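Local coordinates for putative enoyl-CoA hydratase (Streptomyces avermitilis, PDB 3GKB), which probably acts on acyl-CoA thioesters as an enoyl-CoA hydratase-like member of the crotonase superfamily, although its exact reaction is not established, at residues 271-274 / 275-279; 246-249 / 250-254; 167-170 / 171-175; 255-259 / 260-264; 191-195 / 196-200. One frame throughout, in Å; residues are numbered along the deposited sequence.

Contact 1. Residues 271-274 / 275-279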
loop_
_atom_site.group_PDB
_atom_site.type_symbol
_atom_site.label_atom_id
_atom_site.label_comp_id
_atom_site.label_asym_id
_atom_site.label_seq_id
_atom_site.Cartn_x
_atom_site.Cartn_y
_atom_site.Cartn_z
ATOM N N GLU B 271 2.934 0.239 26.981
ATOM C CA GLU B 271 2.875 1.623 26.488
ATOM C C GLU B 271 2.549 2.522 27.647
ATOM O O GLU B 271 3.269 3.496 27.908
ATOM C CB GLU B 271 1.835 1.792 25.368
ATOM C CG GLU B 271 2.177 1.058 24.080
ATOM C CD GLU B 271 1.929 -0.472 24.096
ATOM O OE1 GLU B 271 1.208 -0.982 24.995
ATOM O OE2 GLU B 271 2.466 -1.174 23.185
ATOM N N GLY B 272 1.497 2.165 28.380
ATOM C CA GLY B 272 1.116 2.893 29.604
ATOM C C GLY B 272 2.222 2.947 30.665
ATOM O O GLY B 272 2.498 3.999 31.256
ATOM N N LEU B 273 2.870 1.816 30.905
ATOM C CA LEU B 273 3.955 1.749 31.869
ATOM C C LEU B 273 5.086 2.696 31.492
ATOM O O LEU B 273 5.579 3.474 32.325
ATOM C CB LEU B 273 4.455 0.306 31.991
ATOM C CG LEU B 273 5.606 0.052 32.960
ATOM C CD1 LEU B 273 5.278 0.666 34.328
ATOM C CD2 LEU B 273 5.833 -1.428 33.106
ATOM N N MET B 274 5.498 2.661 30.218
ATOM C CA MET B 274 6.608 3.519 29.795
ATOM C C MET B 274 6.240 5.008 29.789
ATOM O O MET B 274 7.078 5.856 30.103
ATOM C CB MET B 274 7.189 3.079 28.431
ATOM C CG MET B 274 7.866 1.680 28.458
ATOM S SD MET B 274 9.159 1.412 29.723
ATOM C CE MET B 274 10.246 2.835 29.488
ATOM N N ARG B 275 4.990 5.354 29.495
ATOM C CA ARG B 275 4.633 6.777 29.579
ATOM C C ARG B 275 4.640 7.287 31.003
ATOM O O ARG B 275 5.070 8.420 31.237
ATOM C CB ARG B 275 3.316 7.060 28.893
ATOM C CG ARG B 275 3.415 6.823 27.391
ATOM C CD ARG B 275 2.224 7.390 26.682
ATOM N NE ARG B 275 2.475 7.388 25.241
ATOM C CZ ARG B 275 1.975 6.508 24.392
ATOM N NH1 ARG B 275 1.151 5.570 24.805
ATOM N NH2 ARG B 275 2.290 6.575 23.119
ATOM N N SER B 276 4.206 6.456 31.945
ATOM C CA SER B 276 4.255 6.864 33.353
ATOM C C SER B 276 5.693 6.935 33.885
ATOM O O SER B 276 6.005 7.817 34.694
ATOM C CB SER B 276 3.385 5.987 34.208
ATOM O OG SER B 276 3.931 4.708 34.314
ATOM N N VAL B 277 6.570 6.017 33.457
ATOM C CA VAL B 277 8.000 6.148 33.744
ATOM C C VAL B 277 8.542 7.489 33.227
ATOM O O VAL B 277 9.272 8.187 33.935
ATOM C CB VAL B 277 8.852 4.981 33.170
ATOM C CG1 VAL B 277 10.337 5.289 33.272
ATOM C CG2 VAL B 277 8.502 3.676 33.883
ATOM N N ALA B 278 8.207 7.846 31.992
ATOM C CA ALA B 278 8.651 9.122 31.421
ATOM C C ALA B 278 8.093 10.313 32.199
ATOM O O ALA B 278 8.830 11.263 32.457
ATOM C CB ALA B 278 8.267 9.217 29.921
ATOM N N ARG B 279 6.807 10.269 32.549
ATOM C CA ARG B 279 6.157 11.321 33.349
ATOM C C ARG B 279 6.815 11.456 34.728
ATOM O O ARG B 279 6.977 12.554 35.225
ATOM C CB ARG B 279 4.670 11.025 33.546
ATOM C CG ARG B 279 3.774 11.455 32.383
ATOM C CD ARG B 279 2.315 11.550 32.808
ATOM N NE ARG B 279 1.764 10.264 33.226
ATOM C CZ ARG B 279 1.390 9.288 32.391
ATOM N NH1 ARG B 279 1.499 9.419 31.073
ATOM N NH2 ARG B 279 0.898 8.170 32.875
HETATM O O HOH W 1 0.597 5.817 31.440
#

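Contact 2. Residues 246-249 / 250-254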
loop_
_atom_site.group_PDB
_atom_site.type_symbol
_atom_site.label_atom_id
_atom_site.label_comp_id
_atom_site.label_asym_id
_atom_site.label_seq_id
_atom_site.Cartn_x
_atom_site.Cartn_y
_atom_site.Cartn_z
ATOM N N LEU B 246 22.144 10.309 23.762
ATOM C CA LEU B 246 21.359 11.182 24.637
ATOM C C LEU B 246 20.936 10.425 25.903
ATOM O O LEU B 246 20.747 9.201 25.850
ATOM C CB LEU B 246 20.109 11.697 23.886
ATOM C CG LEU B 246 20.400 12.296 22.504
ATOM C CD1 LEU B 246 19.105 12.536 21.720
ATOM C CD2 LEU B 246 21.211 13.609 22.663
ATOM N N PRO B 247 20.785 11.145 27.038
ATOM C CA PRO B 247 20.627 10.466 28.336
ATOM C C PRO B 247 19.312 9.737 28.567
ATOM O O PRO B 247 19.292 8.791 29.364
ATOM C CB PRO B 247 20.799 11.593 29.356
ATOM C CG PRO B 247 20.417 12.838 28.602
ATOM C CD PRO B 247 20.941 12.604 27.206
ATOM N N ALA B 248 18.242 10.152 27.889
ATOM C CA ALA B 248 16.907 9.605 28.121
ATOM C C ALA B 248 16.831 8.091 28.000
ATOM O O ALA B 248 16.190 7.464 28.826
ATOM C CB ALA B 248 15.857 10.266 27.194
ATOM N N ALA B 249 17.453 7.515 26.972
ATOM C CA ALA B 249 17.317 6.090 26.703
ATOM C C ALA B 249 17.686 5.231 27.922
ATOM O O ALA B 249 16.922 4.347 28.296
ATOM C CB ALA B 249 18.138 5.678 25.474
ATOM N N GLN B 250 18.836 5.480 28.547
ATOM C CA GLN B 250 19.219 4.658 29.686
ATOM C C GLN B 250 18.370 4.952 30.946
ATOM O O GLN B 250 18.088 4.035 31.738
ATOM C CB GLN B 250 20.713 4.785 29.992
ATOM C CG GLN B 250 21.173 3.845 31.089
ATOM C CD GLN B 250 20.692 2.403 30.891
ATOM O OE1 GLN B 250 20.010 1.843 31.765
ATOM N NE2 GLN B 250 21.015 1.808 29.731
ATOM N N GLN B 251 17.949 6.199 31.120
ATOM C CA GLN B 251 17.067 6.563 32.212
ATOM C C GLN B 251 15.735 5.842 32.090
ATOM O O GLN B 251 15.173 5.384 33.089
ATOM C CB GLN B 251 16.788 8.059 32.234
ATOM C CG GLN B 251 17.973 8.922 32.503
ATOM C CD GLN B 251 17.667 10.398 32.347
ATOM O OE1 GLN B 251 16.562 10.782 31.930
ATOM N NE2 GLN B 251 18.649 11.245 32.679
ATOM N N LEU B 252 15.218 5.776 30.863
ATOM C CA LEU B 252 13.899 5.163 30.626
ATOM C C LEU B 252 13.977 3.637 30.679
ATOM O O LEU B 252 13.078 2.965 31.196
ATOM C CB LEU B 252 13.292 5.652 29.289
ATOM C CG LEU B 252 12.894 7.137 29.168
ATOM C CD1 LEU B 252 12.521 7.515 27.709
ATOM C CD2 LEU B 252 11.750 7.502 30.124
ATOM N N ILE B 253 15.039 3.060 30.137
ATOM C CA ILE B 253 15.220 1.627 30.200
ATOM C C ILE B 253 15.390 1.176 31.671
ATOM O O ILE B 253 14.686 0.255 32.124
ATOM C CB ILE B 253 16.382 1.147 29.250
ATOM C CG1 ILE B 253 15.951 1.324 27.785
ATOM C CG2 ILE B 253 16.768 -0.275 29.565
ATOM C CD1 ILE B 253 17.106 1.431 26.795
ATOM N N SER B 254 16.240 1.860 32.453
ATOM C CA SER B 254 16.356 1.542 33.891
ATOM C C SER B 254 15.058 1.725 34.683
ATOM O O SER B 254 14.708 0.901 35.530
ATOM C CB SER B 254 17.443 2.388 34.547
ATOM O OG SER B 254 18.689 1.969 34.048
HETATM O O HOH W 2 21.094 6.878 27.390
#

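Contact 3. Residues 167-170 / 171-175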
loop_
_atom_site.group_PDB
_atom_site.type_symbol
_atom_site.label_atom_id
_atom_site.label_comp_id
_atom_site.label_asym_id
_atom_site.label_seq_id
_atom_site.Cartn_x
_atom_site.Cartn_y
_atom_site.Cartn_z
ATOM N N ARG B 167 2.082 6.094 7.418
ATOM C CA ARG B 167 1.722 5.140 8.437
ATOM C C ARG B 167 2.890 4.575 9.242
ATOM O O ARG B 167 2.709 4.259 10.404
ATOM C CB ARG B 167 0.846 4.024 7.842
ATOM C CG ARG B 167 -0.570 4.525 7.545
ATOM C CD ARG B 167 -1.376 3.537 6.736
ATOM N NE ARG B 167 -2.805 3.819 6.813
ATOM C CZ ARG B 167 -3.727 3.270 6.008
ATOM N NH1 ARG B 167 -3.378 2.417 5.033
ATOM N NH2 ARG B 167 -4.995 3.589 6.173
ATOM N N ALA B 168 4.071 4.468 8.657
ATOM C CA ALA B 168 5.265 4.085 9.366
ATOM C C ALA B 168 5.596 5.096 10.464
ATOM O O ALA B 168 5.921 4.703 11.579
ATOM C CB ALA B 168 6.454 3.926 8.398
ATOM N N LEU B 169 5.514 6.387 10.142
ATOM C CA LEU B 169 5.789 7.436 11.139
ATOM C C LEU B 169 4.736 7.408 12.234
ATOM O O LEU B 169 5.036 7.578 13.411
ATOM C CB LEU B 169 5.782 8.816 10.484
ATOM C CG LEU B 169 7.054 9.223 9.758
ATOM C CD1 LEU B 169 6.728 10.491 8.972
ATOM C CD2 LEU B 169 8.256 9.443 10.747
ATOM N N GLU B 170 3.475 7.193 11.836
ATOM C CA GLU B 170 2.416 7.030 12.811
ATOM C C GLU B 170 2.738 5.848 13.747
ATOM O O GLU B 170 2.661 5.992 14.966
ATOM C CB GLU B 170 1.060 6.813 12.133
ATOM C CG GLU B 170 -0.091 6.592 13.142
ATOM C CD GLU B 170 -1.377 6.050 12.489
ATOM O OE1 GLU B 170 -1.415 5.838 11.257
ATOM O OE2 GLU B 170 -2.320 5.786 13.238
ATOM N N VAL B 171 3.066 4.695 13.190
ATOM C CA VAL B 171 3.318 3.503 14.049
ATOM C C VAL B 171 4.465 3.793 15.003
ATOM O O VAL B 171 4.365 3.538 16.200
ATOM C CB VAL B 171 3.550 2.221 13.223
ATOM C CG1 VAL B 171 4.122 1.080 14.088
ATOM C CG2 VAL B 171 2.233 1.781 12.562
ATOM N N VAL B 172 5.566 4.310 14.467
ATOM C CA VAL B 172 6.776 4.531 15.256
ATOM C C VAL B 172 6.605 5.616 16.346
ATOM O O VAL B 172 7.020 5.420 17.489
ATOM C CB VAL B 172 7.950 4.830 14.316
ATOM C CG1 VAL B 172 9.156 5.364 15.069
ATOM C CG2 VAL B 172 8.295 3.518 13.502
ATOM N N LEU B 173 5.960 6.727 15.996
ATOM C CA LEU B 173 5.908 7.873 16.905
ATOM C C LEU B 173 4.723 7.808 17.857
ATOM O O LEU B 173 4.848 8.221 18.996
ATOM C CB LEU B 173 5.969 9.182 16.112
ATOM C CG LEU B 173 7.328 9.480 15.468
ATOM C CD1 LEU B 173 7.263 10.740 14.610
ATOM C CD2 LEU B 173 8.496 9.620 16.494
ATOM N N THR B 174 3.579 7.257 17.442
ATOM C CA THR B 174 2.472 7.075 18.401
ATOM C C THR B 174 2.832 5.958 19.377
ATOM O O THR B 174 2.386 5.947 20.519
ATOM C CB THR B 174 1.089 6.784 17.773
ATOM O OG1 THR B 174 1.052 5.496 17.143
ATOM C CG2 THR B 174 0.704 7.851 16.791
ATOM N N ALA B 175 3.628 5.009 18.902
ATOM C CA ALA B 175 4.081 3.867 19.701
ATOM C C ALA B 175 2.920 3.087 20.338
ATOM O O ALA B 175 3.102 2.430 21.341
ATOM C CB ALA B 175 5.088 4.305 20.780
#

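Contact 4. Residues 255-259 / 260-264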
loop_
_atom_site.group_PDB
_atom_site.type_symbol
_atom_site.label_atom_id
_atom_site.label_comp_id
_atom_site.label_asym_id
_atom_site.label_seq_id
_atom_site.Cartn_x
_atom_site.Cartn_y
_atom_site.Cartn_z
ATOM N N GLY B 255 14.349 2.811 34.404
ATOM C CA GLY B 255 13.075 3.110 35.059
ATOM C C GLY B 255 12.012 2.084 34.738
ATOM O O GLY B 255 11.261 1.659 35.619
ATOM N N GLY B 256 11.978 1.656 33.479
ATOM C CA GLY B 256 11.057 0.630 33.036
ATOM C C GLY B 256 11.236 -0.674 33.782
ATOM O O GLY B 256 10.269 -1.263 34.215
ATOM N N LEU B 257 12.488 -1.131 33.898
ATOM C CA LEU B 257 12.812 -2.374 34.600
ATOM C C LEU B 257 12.402 -2.273 36.072
ATOM O O LEU B 257 11.758 -3.173 36.574
ATOM C CB LEU B 257 14.297 -2.724 34.466
ATOM C CG LEU B 257 14.714 -3.291 33.100
ATOM C CD1 LEU B 257 16.200 -3.265 32.908
ATOM C CD2 LEU B 257 14.167 -4.713 32.933
ATOM N N LYS B 258 12.698 -1.136 36.706
ATOM C CA LYS B 258 12.333 -0.895 38.090
ATOM C C LYS B 258 10.825 -0.959 38.308
ATOM O O LYS B 258 10.356 -1.401 39.358
ATOM C CB LYS B 258 12.880 0.470 38.530
ATOM C CG LYS B 258 12.603 0.802 39.979
ATOM C CD LYS B 258 13.092 2.196 40.340
ATOM C CE LYS B 258 12.538 2.667 41.686
ATOM N NZ LYS B 258 12.247 4.125 41.701
ATOM N N ASP B 259 10.061 -0.534 37.304
ATOM C CA ASP B 259 8.617 -0.457 37.408
ATOM C C ASP B 259 7.874 -1.693 36.871
ATOM O O ASP B 259 6.648 -1.685 36.795
ATOM C CB ASP B 259 8.116 0.824 36.712
ATOM C CG ASP B 259 8.444 2.084 37.497
ATOM O OD1 ASP B 259 9.050 1.987 38.599
ATOM O OD2 ASP B 259 8.079 3.181 37.026
ATOM N N GLY B 260 8.605 -2.747 36.520
ATOM C CA GLY B 260 7.981 -4.002 36.150
ATOM C C GLY B 260 8.031 -4.424 34.699
ATOM O O GLY B 260 7.362 -5.398 34.338
ATOM N N ALA B 261 8.793 -3.724 33.843
ATOM C CA ALA B 261 8.958 -4.239 32.482
ATOM C C ALA B 261 9.548 -5.662 32.560
ATOM O O ALA B 261 10.281 -6.002 33.493
ATOM C CB ALA B 261 9.816 -3.288 31.600
ATOM N N GLN B 262 9.175 -6.497 31.598
ATOM C CA GLN B 262 9.698 -7.845 31.464
ATOM C C GLN B 262 9.102 -8.788 32.508
ATOM O O GLN B 262 9.620 -9.870 32.753
ATOM C CB GLN B 262 11.240 -7.859 31.412
ATOM C CG GLN B 262 11.739 -6.938 30.293
ATOM C CD GLN B 262 13.180 -7.137 29.806
ATOM O OE1 GLN B 262 13.524 -6.596 28.761
ATOM N NE2 GLN B 262 14.017 -7.873 30.548
ATOM N N THR B 263 7.990 -8.349 33.094
ATOM C CA THR B 263 7.084 -9.194 33.846
ATOM C C THR B 263 5.750 -9.166 33.127
ATOM O O THR B 263 5.420 -8.187 32.470
ATOM C CB THR B 263 6.880 -8.674 35.281
ATOM O OG1 THR B 263 6.068 -7.491 35.271
ATOM C CG2 THR B 263 8.211 -8.369 35.923
ATOM N N PRO B 264 4.948 -10.226 33.270
ATOM C CA PRO B 264 3.652 -10.262 32.570
ATOM C C PRO B 264 2.758 -9.072 32.856
ATOM O O PRO B 264 2.182 -8.473 31.917
ATOM C CB PRO B 264 3.032 -11.558 33.076
ATOM C CG PRO B 264 4.229 -12.415 33.336
ATOM C CD PRO B 264 5.228 -11.497 33.962
HETATM O O HOH W 3 11.051 -5.654 36.031
#

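Contact 5. Residues 191-195 / 196-200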
loop_
_atom_site.group_PDB
_atom_site.type_symbol
_atom_site.label_atom_id
_atom_site.label_comp_id
_atom_site.label_asym_id
_atom_site.label_seq_id
_atom_site.Cartn_x
_atom_site.Cartn_y
_atom_site.Cartn_z
ATOM N N ARG B 191 -3.081 -10.804 7.144
ATOM C CA ARG B 191 -4.507 -11.014 7.437
ATOM C C ARG B 191 -4.754 -11.164 8.913
ATOM O O ARG B 191 -3.924 -11.723 9.602
ATOM C CB ARG B 191 -5.033 -12.254 6.702
ATOM C CG ARG B 191 -6.547 -12.229 6.412
ATOM C CD ARG B 191 -6.779 -11.588 5.058
ATOM N NE ARG B 191 -6.232 -12.416 3.988
ATOM C CZ ARG B 191 -6.797 -13.499 3.474
ATOM N NH1 ARG B 191 -8.010 -13.913 3.866
ATOM N NH2 ARG B 191 -6.156 -14.164 2.529
ATOM N N ALA B 192 -5.910 -10.665 9.374
ATOM C CA ALA B 192 -6.449 -10.937 10.695
ATOM C C ALA B 192 -7.582 -11.934 10.524
ATOM O O ALA B 192 -8.470 -11.753 9.635
ATOM C CB ALA B 192 -6.968 -9.671 11.356
ATOM N N LEU B 193 -7.554 -12.955 11.375
ATOM C CA LEU B 193 -8.496 -14.074 11.336
ATOM C C LEU B 193 -9.050 -14.336 12.729
ATOM O O LEU B 193 -8.415 -14.010 13.708
ATOM C CB LEU B 193 -7.778 -15.331 10.815
ATOM C CG LEU B 193 -7.333 -15.185 9.351
ATOM C CD1 LEU B 193 -6.175 -16.092 9.046
ATOM C CD2 LEU B 193 -8.533 -15.379 8.401
ATOM N N PRO B 194 -10.235 -14.952 12.835
ATOM C CA PRO B 194 -10.729 -15.287 14.190
ATOM C C PRO B 194 -9.755 -16.148 15.008
ATOM O O PRO B 194 -9.172 -17.083 14.467
ATOM C CB PRO B 194 -12.025 -16.058 13.903
ATOM C CG PRO B 194 -12.457 -15.586 12.578
ATOM C CD PRO B 194 -11.198 -15.336 11.790
ATOM N N ALA B 195 -9.556 -15.807 16.283
ATOM C CA ALA B 195 -8.628 -16.512 17.161
ATOM C C ALA B 195 -8.879 -18.026 17.147
ATOM O O ALA B 195 -7.949 -18.814 17.107
ATOM C CB ALA B 195 -8.705 -15.965 18.591
ATOM N N ASP B 196 -10.143 -18.421 17.165
ATOM C CA ASP B 196 -10.478 -19.850 17.215
ATOM C C ASP B 196 -10.277 -20.587 15.888
ATOM O O ASP B 196 -10.360 -21.832 15.869
ATOM C CB ASP B 196 -11.917 -20.048 17.680
ATOM C CG ASP B 196 -12.114 -19.715 19.137
ATOM O OD1 ASP B 196 -11.164 -19.816 19.939
ATOM O OD2 ASP B 196 -13.252 -19.342 19.492
ATOM N N GLU B 197 -10.032 -19.845 14.799
ATOM C CA GLU B 197 -9.760 -20.424 13.470
ATOM C C GLU B 197 -8.292 -20.321 13.035
ATOM O O GLU B 197 -7.886 -20.934 12.054
ATOM C CB GLU B 197 -10.616 -19.740 12.409
ATOM C CG GLU B 197 -12.118 -20.015 12.568
ATOM C CD GLU B 197 -13.000 -19.100 11.722
ATOM O OE1 GLU B 197 -12.517 -18.490 10.765
ATOM O OE2 GLU B 197 -14.199 -18.973 12.047
ATOM N N LEU B 198 -7.504 -19.542 13.758
ATOM C CA LEU B 198 -6.166 -19.206 13.308
ATOM C C LEU B 198 -5.224 -20.406 13.182
ATOM O O LEU B 198 -4.460 -20.497 12.219
ATOM C CB LEU B 198 -5.563 -18.163 14.250
ATOM C CG LEU B 198 -4.144 -17.723 13.901
ATOM C CD1 LEU B 198 -4.125 -17.056 12.549
ATOM C CD2 LEU B 198 -3.553 -16.860 15.043
ATOM N N ASP B 199 -5.277 -21.313 14.153
ATOM C CA ASP B 199 -4.368 -22.464 14.188
ATOM C C ASP B 199 -4.605 -23.383 12.979
ATOM O O ASP B 199 -3.645 -23.803 12.302
ATOM C CB ASP B 199 -4.542 -23.256 15.480
ATOM C CG ASP B 199 -4.104 -22.492 16.708
ATOM O OD1 ASP B 199 -2.997 -21.876 16.659
ATOM O OD2 ASP B 199 -4.881 -22.526 17.714
ATOM N N GLU B 200 -5.862 -23.706 12.715
ATOM C CA GLU B 200 -6.194 -24.531 11.554
ATOM C C GLU B 200 -5.907 -23.806 10.212
ATOM O O GLU B 200 -5.434 -24.421 9.259
ATOM C CB GLU B 200 -7.655 -25.059 11.630
ATOM C CG GLU B 200 -7.852 -26.131 12.721
ATOM C CD GLU B 200 -9.130 -26.966 12.505
ATOM O OE1 GLU B 200 -10.076 -26.438 11.884
ATOM O OE2 GLU B 200 -9.157 -28.151 12.923
HETATM O O HOH W 4 -7.063 -21.348 16.491
#

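Contact 1. Residues 271-274 / 275-279
Leu273 O is gripped twice: Val277 N donates the ordinary helical bond at 3.0 Å, and Ser276 OG adds a second bond. The hydroxyl lies 2.9 Å from Leu273 O. It gets there because chi1 of 70° sets OG between the serine's own N and carbonyl carbon, folded back on the preceding turn of helix 270-280. The C=O...OG angle is 121°, so the hydroxyl comes in from the flank, tilted from the carbonyl plane, and leaves the more axial approach to the amide. Serine suits this partly exposed place because a short hydroxyl can be satisfied by its own helix.

One residue earlier, Gly272 O takes Ser276 N and also water 1, which donates at 2.6 Å. That water in turn accepts from Arg279 NH2 at 2.8 Å, lying at the edge of the guanidinium and in its plane. Arg275 O and Ser276 CA lie under the rim of one face of the same guanidinium.

Arg275 stretches back along the helix, its NH1 passing 3.9 Å from Glu271 CB. The two charged ends nevertheless part company: the Glu271 chain bends at chi2 (77°), and its OE2 forms a salt bridge with Arg118. On the buried side the sulfur-bearing chain of Met274 curls so that CE stands 4.5 Å from Val277 CB, and both residues pack towards helix 248-258. The helix thus has a polar flank, where a hydroxyl and a water supply second donors to Leu273 O and Gly272 O, the water being held in turn by Arg279, and an apolar one turned to the protein.

Contact 2. Residues 246-249 / 250-254
From Pro247 to Ile253 the backbone carbonyls and amides meet four residues apart, in the pattern of the first turns of helix 248-258. The opening link, Gln251 N to Pro247 O, is weak at 3.4 Å, whereas Leu252 N reaches Ala248 O at 2.8 Å. Ile253 N donates to Ala249 O in the next step. Proline suits a place at the approach to a helix, where no backbone N-H is needed for a helical bond.

Water 2 completes this turn. It accepts from Gln250 N at 2.9 Å and donates to Leu246 O at 2.8 Å, with a weak bond to Pro247 O, so Gln250 N has a firm partner in the water.

The side chains then fold back over those carbonyls. Gln251 runs extended, and its CG lies 3.4 Å from Pro247 O while NE2 skirts Pro247 CB. Ile253 sends CG1 beside its own N (chi1 -69°), which brings CG1 to 3.2 Å from Ala249 O. Leu252 CD1 comes to 4.4 Å from Ala248 CB; these two also meet Pro213 of the second subunit, where the small methyl of Ala248 permits close approach. On the solvent side Gln250 curls at chi2 (48°), letting Ser254 OG donate to its OE1 at 2.6 Å in the amide plane.

Leu252 also meets helix 270-280, and Ala249 meets Ile149, while Gln250 is turned to solvent; the arrangement is that of an amphipathic helix N-terminus in the helical C-terminal part of a crotonase-like subunit.

Contact 3. Residues 167-170 / 171-175
Glu170 O, in helix 165-174, takes both Thr174 N and Thr174 OG1, the intrahelical hydroxyl-to-carbonyl bond often made by serine and threonine, here in the last turn. The hydroxyl approaches at 2.8 Å and the amide at 2.9 Å, from opposite faces of the carbonyl plane. Threonine's chi1 of 68° tucks OG1 back over the turn, which satisfies a buried hydroxyl, and it also leaves CG2 beside the glutamate, 3.9 Å from Glu170 CG. Ala175 then leaves the helix with positive phi.

On another flank Leu169 and Leu173 run side by side and point the same way, CD2 of Leu169 to CD1 of Leu173 at 4.2 Å, packing respectively on Leu224 and Val108 of the second subunit.

Further out lie the polar ends. With CG anti to its own nitrogen (chi1 178°) and an extended chain, Glu170 projects its buried carboxylate: OE1 bonds Tyr186 OH of its own chain and Asn190 ND2 of the second subunit, while OE2 forms a salt bridge with Arg191 of that subunit. Arg167 NH2 donates to Ala184 O and Asn190 O there. The branched Val171 and Val172 fit against Leu159 of helix 155-163, and Val172 CG2 lies 3.3 Å from Ala168 O.

Contact 4. Residues 255-259 / 260-264
Gln262 lies across from Leu257, and its CB points back towards the helix that Leu257 belongs to. From CB the chain runs out extended, and CG passes 4.2 Å from Leu257 CD2. CD follows at 4.1 Å from the same methyl, and NE2 at 4.0 Å, so the leucine lies against the stem and amide of the glutamine. The amide's polar atoms turn elsewhere: OE1 accepts from Met72 N, and NE2 donates to Asp71 OD1. Glutamine suits the spot because it offers an aliphatic stem to a leucine and both a donor and an acceptor to a neighbouring loop.

The chain is brought here by a Schellman motif that ends helix 248-258. Ala261 N donates to Gly256 O at 2.9 Å, and Gly260 N to Leu257 O at 3.2 Å. Gly260 is the C-prime residue, with phi of 109°, where a CB would clash with Asp259 O. Water 3 bridges Leu257 O and Ala261 O, donating to both. A type II turn runs on from Gly260 to Thr263, whose OG1 donates in plane to a lone pair of Gly260 O at 2.6 Å. As N-cap of the next helix, the same hydroxyl takes Gly266 N.

Contact 5. Residues 191-195 / 196-200
Pro194 O accepts from Glu197 N at 2.9 Å where the edge strand 191-193 gives way to helix 195-210. The amide, three places on, stands well above the carbonyl plane, with a C=O...N angle of 122°. The next bond, Leu198 N to Ala195 O, is weak at 3.5 Å.

Ala195 O has a firmer partner in water 4, which donates to it at 2.8 Å. The same water accepts from Asp199 N at 2.9 Å and gives a weak bond to Asp199 OD2, so it stands between the carbonyl and amide of this turn. The other oxygen, Asp199 OD1, forms a salt bridge with Lys112. Ala195 N is taken up by Glu136 OE1, while proline at 194 has no N-H to satisfy.

Glu197 lays its carboxylate beside the proline ring, OE1 reaching 3.4 Å from Pro194 CG. Its CG sits next to its own N (chi1 -67°) and the chain runs extended, which carries the acid back along the ring. This is a van der Waals contact between an oxygen and ring carbons. On the inner side Leu193 and Leu198 cross at about a right angle, CD1 to CD1 at 4.2 Å, and Leu198 goes on to Phe132 and Ala134 of the neighbouring strand. At the far end Arg191 NE donates to Tyr186 OH of the third subunit, and NH2 is taken by a salt bridge to Glu170 of that subunit.

Taken together, water 4 and Glu136 supply partners to Ala195 O, Asp199 N and Ala195 N at a strand-to-helix junction where one backbone bond is weak, while Leu193 and Leu198 supply the apolar contact between strand and helix.

Overall arrangement
Contacts 2, 4 and 1 follow one another along the C-terminal helices: contacts 2 and 4 share helix 248-258, and contact 1 lies across it on helix 270-280. Contact 1 is the hub, with Met274 CE 3.3 Å from Leu252 O of contact 2, Val277 CG2 3.2 Å from Asp259 OD2 of contact 4, and Arg275 NH2 2.7 Å from Thr174 O of contact 3, a weak bond. Contact 5 stands apart, its centre about 32 Å from that of contact 1. Contacts 3 and 5 nevertheless meet between subunits, since 167-170 of one chain faces 191-195 of the next in the trimer. None of the five contacts is identified with a catalytic residue.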